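Local structure of beta-galactosidase (Marinomonas sp. ef1, 6Y2K) at residues 265-270 with 318-323. The protein hydrolyses terminal beta-D-galactosyl residues of beta-galactosides as a hexameric, cold-active glycoside hydrolase of family GH42. Numbering follows the deposited sequence.
Sequences DSYPLG and GPVNWA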
loop_
_atom_site.group_PDB
_atom_site.type_symbol
_atom_site.label_atom_id
_atom_site.label_comp_id
_atom_site.label_asym_id
_atom_site.label_seq_id
_atom_site.Cartn_x
_atom_site.Cartn_y
_atom_site.Cartn_z
ATOM N N ASP A 265 36.590 -7.337 18.114
ATOM C CA ASP A 265 36.073 -6.035 18.464
ATOM C C ASP A 265 34.607 -5.959 18.047
ATOM O O ASP A 265 34.302 -5.895 16.852
ATOM C CB ASP A 265 36.923 -4.956 17.779
ATOM C CG ASP A 265 38.397 -5.000 18.205
ATOM O OD1 ASP A 265 38.700 -5.606 19.243
ATOM O OD2 ASP A 265 39.260 -4.415 17.514
ATOM N N SER A 266 33.721 -5.971 19.045
ATOM C CA SER A 266 32.281 -6.120 18.856
ATOM C C SER A 266 31.544 -4.816 19.109
ATOM O O SER A 266 31.512 -4.301 20.239
ATOM C CB SER A 266 31.714 -7.190 19.789
ATOM O OG SER A 266 30.311 -7.343 19.570
ATOM N N TYR A 267 30.925 -4.302 18.048
ATOM C CA TYR A 267 30.139 -3.092 18.116
ATOM C C TYR A 267 28.782 -3.357 17.472
ATOM O O TYR A 267 28.539 -2.932 16.339
ATOM C CB TYR A 267 30.890 -1.959 17.433
ATOM C CG TYR A 267 32.207 -1.622 18.091
ATOM C CD1 TYR A 267 32.249 -0.816 19.230
ATOM C CD2 TYR A 267 33.412 -2.108 17.583
ATOM C CE1 TYR A 267 33.448 -0.501 19.840
ATOM C CE2 TYR A 267 34.621 -1.796 18.186
ATOM C CZ TYR A 267 34.632 -0.995 19.315
ATOM O OH TYR A 267 35.820 -0.663 19.911
ATOM N N PRO A 268 27.890 -4.063 18.194
ATOM C CA PRO A 268 26.631 -4.549 17.619
ATOM C C PRO A 268 25.722 -3.486 16.997
ATOM O O PRO A 268 25.057 -3.776 16.005
ATOM C CB PRO A 268 25.933 -5.206 18.819
ATOM C CG PRO A 268 27.044 -5.577 19.723
ATOM C CD PRO A 268 27.973 -4.412 19.626
ATOM N N LEU A 269 25.703 -2.277 17.559
ATOM C CA LEU A 269 24.841 -1.207 17.029
ATOM C C LEU A 269 25.410 -0.584 15.774
ATOM O O LEU A 269 24.663 -0.199 14.893
ATOM C CB LEU A 269 24.580 -0.115 18.059
ATOM C CG LEU A 269 24.190 -0.552 19.473
ATOM C CD1 LEU A 269 23.699 0.656 20.259
ATOM C CD2 LEU A 269 23.151 -1.660 19.475
ATOM N N GLY A 270 26.737 -0.483 15.703
ATOM C CA GLY A 270 27.413 0.015 14.517
ATOM C C GLY A 270 27.273 -0.936 13.349
ATOM O O GLY A 270 26.935 -0.505 12.257
ATOM N N GLY A 318 28.527 1.979 24.785
ATOM C CA GLY A 318 27.659 3.137 24.621
ATOM C C GLY A 318 27.660 3.501 23.144
ATOM O O GLY A 318 28.147 2.715 22.323
ATOM N N PRO A 319 27.134 4.685 22.790
ATOM C CA PRO A 319 27.122 5.048 21.370
ATOM C C PRO A 319 28.540 5.202 20.806
ATOM O O PRO A 319 29.432 5.690 21.516
ATOM C CB PRO A 319 26.386 6.393 21.348
ATOM C CG PRO A 319 26.543 6.944 22.719
ATOM C CD PRO A 319 26.578 5.754 23.642
ATOM N N VAL A 320 28.735 4.770 19.558
ATOM C CA VAL A 320 30.009 4.935 18.846
ATOM C C VAL A 320 29.925 6.130 17.860
ATOM O O VAL A 320 28.902 6.805 17.788
ATOM C CB VAL A 320 30.459 3.622 18.155
ATOM C CG1 VAL A 320 30.572 2.485 19.181
ATOM C CG2 VAL A 320 29.540 3.223 17.007
ATOM N N ASN A 321 31.010 6.390 17.125
ATOM C CA ASN A 321 31.122 7.562 16.236
ATOM C C ASN A 321 31.030 7.245 14.743
ATOM O O ASN A 321 30.764 8.148 13.954
ATOM C CB ASN A 321 32.476 8.247 16.437
ATOM C CG ASN A 321 33.641 7.318 16.132
ATOM O OD1 ASN A 321 33.874 6.368 16.882
ATOM N ND2 ASN A 321 34.342 7.549 15.012
ATOM N N TRP A 322 31.281 5.993 14.362
ATOM C CA TRP A 322 31.703 5.673 12.984
ATOM C C TRP A 322 30.623 5.140 12.041
ATOM O O TRP A 322 30.833 5.137 10.833
ATOM C CB TRP A 322 32.930 4.746 12.976
ATOM C CG TRP A 322 32.842 3.527 13.853
ATOM C CD1 TRP A 322 33.427 3.359 15.076
ATOM C CD2 TRP A 322 32.152 2.307 13.569
ATOM N NE1 TRP A 322 33.133 2.118 15.575
ATOM C CE2 TRP A 322 32.359 1.446 14.667
ATOM C CE3 TRP A 322 31.375 1.854 12.492
ATOM C CZ2 TRP A 322 31.812 0.166 14.726
ATOM C CZ3 TRP A 322 30.838 0.566 12.549
ATOM C CH2 TRP A 322 31.055 -0.257 13.660
ATOM N N ALA A 323 29.476 4.707 12.565
ATOM C CA ALA A 323 28.391 4.232 11.699
ATOM C C ALA A 323 27.587 5.431 11.184
ATOM O O ALA A 323 27.675 6.518 11.763
ATOM C CB ALA A 323 27.506 3.269 12.449
#
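Gly-270 and Ala-323 mark the closest approach of CA atoms between the segments, 5.2 Å, where the first turn of a helix meets an irregular loop. Ala-323 CB lies 3.8 Å from Gly-270 O, and Trp-322 CH2 lies 3.8 Å from Gly-270 CA; a beta carbon on Gly-270 would collide with that indole. Tyr-267, at the helix N-cap position, carries the aromatic contact. The edge of Trp-322 is turned toward the phenol face, the planes at 89° and the phenol and five-membered ring centroids 5.7 Å apart, a T-shaped pair. Beside it, Tyr-267 CB sits at the indole edge, 3.6 Å from Trp-322 CZ2. Val-320 spreads its branches: CG1 touches Tyr-267 CD1 at 3.7 Å, while CG2 lies 4.0 Å above one indole face, displaced toward the rim. An alanine in place of Tyr-267 would probably leave the indole edge and Val-320 CG1 without their shared aromatic partner. Tyr-267 OH hydrogen-bonds Glu-314, and Trp-322 NE1 a glycerol probably from the crystallisation liquor. The contact joins the C-terminal end of strand 261-266 and the start of helix 268-274 to the loop after neighbouring strand 310-315, on the TIM-barrel side where active sites lie, consistent with a place near this enzyme's own.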